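Local atomic coordinates of HTH cro/C1-type domain-containing protein (Pseudomonas aeruginosa PAO1, PDB entry 7CSV), a protein that serves as the HigA antitoxin and as a regulatory factor that recognises specific pseudopalindromic DNA motifs, and assembles as a dimer. Residues Met21-Ser26 against Arg61-Ser66; Ala29-Arg32 against Ser37-Thr40. All coordinates share one frame; numbering follows the deposited sequence.

Interaction 1 of 2, residues Met21-Ser26 against Arg61-Ser66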
ATOM      1  N   MET A  21       3.526  23.150   1.406  1.00 18.32           N
ATOM      2  CA  MET A  21       3.433  24.478   0.810  1.00 19.18           C
ATOM      3  C   MET A  21       2.108  25.152   1.135  1.00 20.87           C
ATOM      4  O   MET A  21       2.047  26.383   1.227  1.00 25.94           O
ATOM      5  CB  MET A  21       3.625  24.391  -0.705  1.00 17.87           C
ATOM      6  CG  MET A  21       5.020  24.032  -1.128  1.00 25.01           C
ATOM      7  SD  MET A  21       5.195  24.188  -2.914  1.00 42.68           S
ATOM      8  CE  MET A  21       6.226  22.774  -3.289  1.00 40.06           C
ATOM      9  N   GLU A  22       1.037  24.373   1.298  1.00 16.60           N
ATOM     10  CA  GLU A  22      -0.257  24.969   1.592  1.00 21.88           C
ATOM     11  C   GLU A  22      -0.246  25.641   2.954  1.00 23.63           C
ATOM     12  O   GLU A  22      -0.745  26.761   3.102  1.00 29.60           O
ATOM     13  CB  GLU A  22      -1.355  23.911   1.534  1.00 27.79           C
ATOM     14  CG  GLU A  22      -2.690  24.389   2.076  1.00 31.09           C
ATOM     15  CD  GLU A  22      -3.562  24.978   0.986  1.00 33.40           C
ATOM     16  OE1 GLU A  22      -3.175  24.872  -0.196  1.00 41.53           O
ATOM     17  OE2 GLU A  22      -4.628  25.540   1.310  1.00 42.11           O
ATOM     18  N   PHE A  23       0.331  24.981   3.954  1.00 22.28           N
ATOM     19  CA  PHE A  23       0.352  25.502   5.314  1.00 23.39           C
ATOM     20  C   PHE A  23       1.663  26.184   5.684  1.00 23.89           C
ATOM     21  O   PHE A  23       1.827  26.577   6.847  1.00 27.37           O
ATOM     22  CB  PHE A  23       0.066  24.376   6.309  1.00 22.71           C
ATOM     23  CG  PHE A  23      -1.304  23.790   6.175  1.00 25.35           C
ATOM     24  CD1 PHE A  23      -2.410  24.466   6.660  1.00 29.88           C
ATOM     25  CD2 PHE A  23      -1.490  22.557   5.570  1.00 25.27           C
ATOM     26  CE1 PHE A  23      -3.679  23.925   6.544  1.00 34.02           C
ATOM     27  CE2 PHE A  23      -2.753  22.013   5.450  1.00 25.46           C
ATOM     28  CZ  PHE A  23      -3.851  22.699   5.937  1.00 33.84           C
ATOM     29  N   ASP A  24       2.600  26.316   4.742  1.00 20.82           N
ATOM     30  CA  ASP A  24       3.899  26.952   4.989  1.00 27.04           C
ATOM     31  C   ASP A  24       4.686  26.216   6.074  1.00 27.59           C
ATOM     32  O   ASP A  24       5.307  26.828   6.946  1.00 30.93           O
ATOM     33  CB  ASP A  24       3.734  28.434   5.347  1.00 28.72           C
ATOM     34  CG  ASP A  24       5.018  29.230   5.174  1.00 36.12           C
ATOM     35  OD1 ASP A  24       6.050  28.641   4.780  1.00 41.69           O
ATOM     36  OD2 ASP A  24       4.994  30.450   5.442  1.00 46.56           O
ATOM     37  N   ILE A  25       4.672  24.889   6.020  1.00 21.29           N
ATOM     38  CA  ILE A  25       5.405  24.055   6.965  1.00 22.12           C
ATOM     39  C   ILE A  25       6.645  23.498   6.283  1.00 21.64           C
ATOM     40  O   ILE A  25       6.562  22.911   5.196  1.00 21.63           O
ATOM     41  CB  ILE A  25       4.527  22.914   7.507  1.00 21.25           C
ATOM     42  CG1 ILE A  25       3.305  23.473   8.227  1.00 22.46           C
ATOM     43  CG2 ILE A  25       5.347  22.013   8.406  1.00 19.87           C
ATOM     44  CD1 ILE A  25       2.264  22.419   8.548  1.00 28.12           C
ATOM     45  N   SER A  26       7.797  23.666   6.926  1.00 20.28           N
ATOM     46  CA  SER A  26       9.016  23.055   6.448  1.00 18.55           C
ATOM     47  C   SER A  26       9.012  21.558   6.754  1.00 18.09           C
ATOM     48  O   SER A  26       8.329  21.106   7.678  1.00 17.77           O
ATOM     49  CB  SER A  26      10.227  23.709   7.103  1.00 24.60           C
ATOM     50  OG  SER A  26      10.409  23.203   8.417  1.00 23.80           O
ATOM     51  N   ARG A  61      -3.125  11.774  11.305  1.00 11.85           N
ATOM     52  CA  ARG A  61      -3.376  12.457  12.570  1.00 12.82           C
ATOM     53  C   ARG A  61      -3.030  13.937  12.483  1.00 12.98           C
ATOM     54  O   ARG A  61      -3.781  14.794  12.968  1.00 15.12           O
ATOM     55  CB  ARG A  61      -2.563  11.787  13.680  1.00  9.39           C
ATOM     56  CG  ARG A  61      -2.505  12.566  14.997  1.00 15.89           C
ATOM     57  CD  ARG A  61      -3.762  12.402  15.804  1.00 14.26           C
ATOM     58  NE  ARG A  61      -3.602  12.986  17.139  1.00 12.29           N
ATOM     59  CZ  ARG A  61      -4.605  13.209  17.980  1.00 26.03           C
ATOM     60  NH1 ARG A  61      -5.848  12.897  17.632  1.00 21.99           N
ATOM     61  NH2 ARG A  61      -4.365  13.750  19.170  1.00 21.69           N
ATOM     62  N   TYR A  62      -1.889  14.258  11.884  1.00  9.96           N
ATOM     63  CA  TYR A  62      -1.438  15.645  11.875  1.00 12.68           C
ATOM     64  C   TYR A  62      -2.284  16.499  10.939  1.00 12.66           C
ATOM     65  O   TYR A  62      -2.673  17.618  11.283  1.00 13.81           O
ATOM     66  CB  TYR A  62       0.028  15.707  11.471  1.00 10.68           C
ATOM     67  CG  TYR A  62       0.615  17.079  11.661  1.00 10.77           C
ATOM     68  CD1 TYR A  62       0.660  17.657  12.916  1.00 13.82           C
ATOM     69  CD2 TYR A  62       1.102  17.795  10.585  1.00 11.64           C
ATOM     70  CE1 TYR A  62       1.190  18.917  13.098  1.00 15.90           C
ATOM     71  CE2 TYR A  62       1.633  19.057  10.749  1.00 13.61           C
ATOM     72  CZ  TYR A  62       1.675  19.612  12.013  1.00 14.78           C
ATOM     73  OH  TYR A  62       2.205  20.874  12.184  1.00 19.06           O
ATOM     74  N   PHE A  63      -2.562  15.999   9.738  1.00  9.77           N
ATOM     75  CA  PHE A  63      -3.193  16.816   8.710  1.00 13.46           C
ATOM     76  C   PHE A  63      -4.698  16.591   8.562  1.00 14.69           C
ATOM     77  O   PHE A  63      -5.278  17.072   7.583  1.00 15.21           O
ATOM     78  CB  PHE A  63      -2.514  16.560   7.364  1.00 12.05           C
ATOM     79  CG  PHE A  63      -1.154  17.162   7.254  1.00 12.50           C
ATOM     80  CD1 PHE A  63      -0.974  18.531   7.424  1.00 14.47           C
ATOM     81  CD2 PHE A  63      -0.053  16.375   6.952  1.00 12.08           C
ATOM     82  CE1 PHE A  63       0.274  19.106   7.314  1.00 12.55           C
ATOM     83  CE2 PHE A  63       1.212  16.945   6.836  1.00 15.32           C
ATOM     84  CZ  PHE A  63       1.376  18.319   7.019  1.00 15.13           C
ATOM     85  N   ASP A  64      -5.347  15.887   9.492  1.00 11.42           N
ATOM     86  CA  ASP A  64      -6.785  15.612   9.398  1.00 11.65           C
ATOM     87  C   ASP A  64      -7.144  14.875   8.102  1.00 12.75           C
ATOM     88  O   ASP A  64      -8.008  15.303   7.337  1.00 12.21           O
ATOM     89  CB  ASP A  64      -7.607  16.903   9.513  1.00 14.41           C
ATOM     90  CG  ASP A  64      -7.765  17.376  10.940  1.00 19.42           C
ATOM     91  OD1 ASP A  64      -7.428  16.624  11.877  1.00 24.21           O
ATOM     92  OD2 ASP A  64      -8.243  18.514  11.126  1.00 25.86           O
ATOM     93  N   THR A  65      -6.459  13.772   7.841  1.00 11.30           N
ATOM     94  CA  THR A  65      -6.843  12.879   6.754  1.00 12.44           C
ATOM     95  C   THR A  65      -6.970  11.472   7.314  1.00 13.59           C
ATOM     96  O   THR A  65      -6.545  11.190   8.435  1.00 12.43           O
ATOM     97  CB  THR A  65      -5.824  12.860   5.609  1.00 11.20           C
ATOM     98  OG1 THR A  65      -4.640  12.176   6.044  1.00 13.43           O
ATOM     99  CG2 THR A  65      -5.472  14.259   5.144  1.00 11.05           C
ATOM    100  N   SER A  66      -7.540  10.573   6.517  1.00 11.88           N
ATOM    101  CA  SER A  66      -7.402   9.172   6.869  1.00  9.71           C
ATOM    102  C   SER A  66      -5.957   8.736   6.644  1.00 12.13           C
ATOM    103  O   SER A  66      -5.206   9.347   5.877  1.00  9.43           O
ATOM    104  CB  SER A  66      -8.349   8.304   6.040  1.00 11.91           C
ATOM    105  OG  SER A  66      -7.884   8.226   4.697  1.00 13.89           O
TER

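Interaction 2 of 2, residues Ala29-Arg32 against Ser37-Thr40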
ATOM      1  N   ALA A  29      10.006  21.117  10.377  1.00 16.92           N
ATOM      2  CA  ALA A  29       8.917  21.435  11.292  1.00 20.93           C
ATOM      3  C   ALA A  29       7.876  20.325  11.310  1.00 20.23           C
ATOM      4  O   ALA A  29       7.279  20.038  12.355  1.00 20.34           O
ATOM      5  CB  ALA A  29       8.279  22.768  10.900  1.00 21.11           C
ATOM      6  N   LEU A  30       7.644  19.689  10.155  1.00 16.21           N
ATOM      7  CA  LEU A  30       6.729  18.556  10.120  1.00 15.41           C
ATOM      8  C   LEU A  30       7.289  17.379  10.906  1.00 13.70           C
ATOM      9  O   LEU A  30       6.560  16.731  11.664  1.00 15.19           O
ATOM     10  CB  LEU A  30       6.448  18.138   8.674  1.00 10.14           C
ATOM     11  CG  LEU A  30       5.565  16.890   8.539  1.00  9.49           C
ATOM     12  CD1 LEU A  30       4.193  17.138   9.123  1.00 12.49           C
ATOM     13  CD2 LEU A  30       5.441  16.450   7.083  1.00 11.88           C
ATOM     14  N   ALA A  31       8.590  17.096  10.757  1.00 14.34           N
ATOM     15  CA  ALA A  31       9.186  15.991  11.502  1.00 13.61           C
ATOM     16  C   ALA A  31       9.063  16.206  13.004  1.00 17.62           C
ATOM     17  O   ALA A  31       8.734  15.274  13.747  1.00 15.12           O
ATOM     18  CB  ALA A  31      10.647  15.810  11.104  1.00 17.55           C
ATOM     19  N   ARG A  32       9.308  17.436  13.464  1.00 16.75           N
ATOM     20  CA  ARG A  32       9.195  17.738  14.888  1.00 17.58           C
ATOM     21  C   ARG A  32       7.770  17.554  15.388  1.00 16.15           C
ATOM     22  O   ARG A  32       7.560  17.146  16.545  1.00 17.50           O
ATOM     23  CB  ARG A  32       9.684  19.163  15.151  1.00 22.40           C
ATOM     24  CG  ARG A  32      11.206  19.276  15.188  1.00 29.88           C
ATOM     25  CD  ARG A  32      11.687  20.626  15.728  1.00 30.06           C
ATOM     26  NE  ARG A  32      11.168  21.759  14.962  1.00 33.15           N
ATOM     27  CZ  ARG A  32      11.748  22.270  13.879  1.00 29.05           C
ATOM     28  NH1 ARG A  32      12.882  21.753  13.419  1.00 33.58           N
ATOM     29  NH2 ARG A  32      11.194  23.304  13.256  1.00 33.68           N
ATOM     30  N   SER A  37      12.274  11.482  13.084  1.00 18.06           N
ATOM     31  CA  SER A  37      13.534  12.114  12.716  1.00 20.76           C
ATOM     32  C   SER A  37      13.365  12.937  11.447  1.00 25.71           C
ATOM     33  O   SER A  37      12.623  12.557  10.537  1.00 23.93           O
ATOM     34  CB  SER A  37      14.614  11.058  12.518  1.00 24.25           C
ATOM     35  OG  SER A  37      14.601  10.572  11.185  1.00 27.49           O
ATOM     36  N   ALA A  38      14.058  14.076  11.388  1.00 21.55           N
ATOM     37  CA  ALA A  38      13.953  14.935  10.212  1.00 20.73           C
ATOM     38  C   ALA A  38      14.363  14.237   8.921  1.00 22.90           C
ATOM     39  O   ALA A  38      13.693  14.466   7.897  1.00 20.61           O
ATOM     40  CB  ALA A  38      14.768  16.221  10.420  1.00 20.92           C
ATOM     41  N   PRO A  39      15.413  13.405   8.878  1.00 26.01           N
ATOM     42  CA  PRO A  39      15.683  12.668   7.634  1.00 24.60           C
ATOM     43  C   PRO A  39      14.541  11.760   7.214  1.00 24.49           C
ATOM     44  O   PRO A  39      14.388  11.501   6.014  1.00 25.38           O
ATOM     45  CB  PRO A  39      16.957  11.875   7.965  1.00 24.65           C
ATOM     46  CG  PRO A  39      17.630  12.687   9.019  1.00 26.72           C
ATOM     47  CD  PRO A  39      16.509  13.230   9.855  1.00 26.78           C
ATOM     48  N   THR A  40      13.720  11.279   8.156  1.00 21.69           N
ATOM     49  CA  THR A  40      12.552  10.486   7.777  1.00 22.07           C
ATOM     50  C   THR A  40      11.638  11.283   6.853  1.00 20.35           C
ATOM     51  O   THR A  40      11.294  10.829   5.755  1.00 24.42           O
ATOM     52  CB  THR A  40      11.790  10.021   9.021  1.00 27.21           C
ATOM     53  OG1 THR A  40      12.680   9.332   9.907  1.00 27.00           O
ATOM     54  CG2 THR A  40      10.649   9.077   8.627  1.00 27.98           C
TER

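Interaction 1 of 2, residues Met21-Ser26 against Arg61-Ser66
With its CG1 branch turned beside the backbone N and opposite the carbonyl carbon (chi1 -60°), and the chain then extended (chi2 169°), Ile25 pushes CD1 toward the aromatic pair Tyr62 and Phe63. The tyrosine ring leaves its backbone the other way, CG opposite the N (chi1 -171°), and this brings CD2 of Tyr62 over the centre of one face of Phe63, while the edge of the tyrosine ring meets CE2 of Phe63. Ile25 CD1 approaches both rings at their edges, 4.1 Å from CE2 of Tyr62 and 4.1 Å from CE1 of Phe63. It also lies 4.0 Å from Tyr62 OH, a plain van der Waals approach to the hydroxyl oxygen. Phe23 adds a looser touch, its CD2 4.3 Å from Phe63 CE1, and Glu22 CG lies over one face of the Phe23 ring. Flat, apolar and long, the aromatic residues suit backbones whose nearest CA atoms, those of Phe23 and Phe63, are 10.0 Å apart. Leu97 of the second subunit packs on both Phe23 and Ile25, so the dimer partner borders this patch. The contact thus joins the end of helix 11-23 and the loop after it to the last turn of helix 53-63, within the all-helical bundle of a Cro/C1-type helix-turn-helix domain.

Interaction 2 of 2, residues Ala29-Arg32 against Ser37-Thr40
Ala31 CB presses on the start of the next helix, 3.5 Å from Ala38 CA and 3.8 Å from Ala38 N. The same methyl lies 3.8 Å from the carbonyl O of Ser37, so one small group touches the O and the N of the peptide joining Ser37 to Ala38 and the CA beyond. The methyls themselves are a little farther apart, Ala31 CB to Ala38 CB being 4.2 Å. Val36 and Val41 are further neighbours packed on Ala31. The CB of Ala31 points at the opposing segment, whereas that of Ala38 runs alongside, and it is therefore mostly main chain that the buried alanine meets. Alanine suits both positions because the backbones come very near each other: the CA atoms of Ala31 and Ala38 are 5.1 Å apart. No hydrogen bond crosses the contact.

One shell out, Ser37 occupies the N-cap position of helix 38-45. Its CB leaves the backbone away from helix 27-34, and its OG lies 2.6 Å from Thr40 OG1 in a hydrogen bond that either hydroxyl could donate. This bond ties the first turn together. Pro39 suits that turn, since a first-turn residue has no need of an amide hydrogen to bond within the helix. Farther out, Leu30 packs on Leu59 of helix 53-63. Helices 27-34 and 38-45, joined by a short turn, are the second and third of the chain and form the helix-turn-helix unit of the Cro/C1 family, in which the second helix of the pair generally serves as the recognition helix, as is probably so here.

In the fold
Interaction 2 falls between the two segments of interaction 1 along the chain, and both belong to the helix-turn-helix domain. Interaction 1 joins helices distant in sequence through bulky aliphatic and aromatic side chains, with Tyr62 and Phe63 buried and the second subunit close by. Interaction 2 joins consecutive helices through methyls and backbone; of its touching residues Ala31 is buried, Ala38 partly exposed and Ser37 exposed, and no other chain of the assembly touches it. Leu30 links them: its CD1 lies 3.5 Å from Tyr62 CD2 and 3.7 Å from Phe63 CZ, and its backbone N lies 3.7 Å from Ile25 CG2. Leu30 thus connects helix 27-34 to the apolar interior, while neighbouring Ala31 faces helix 38-45.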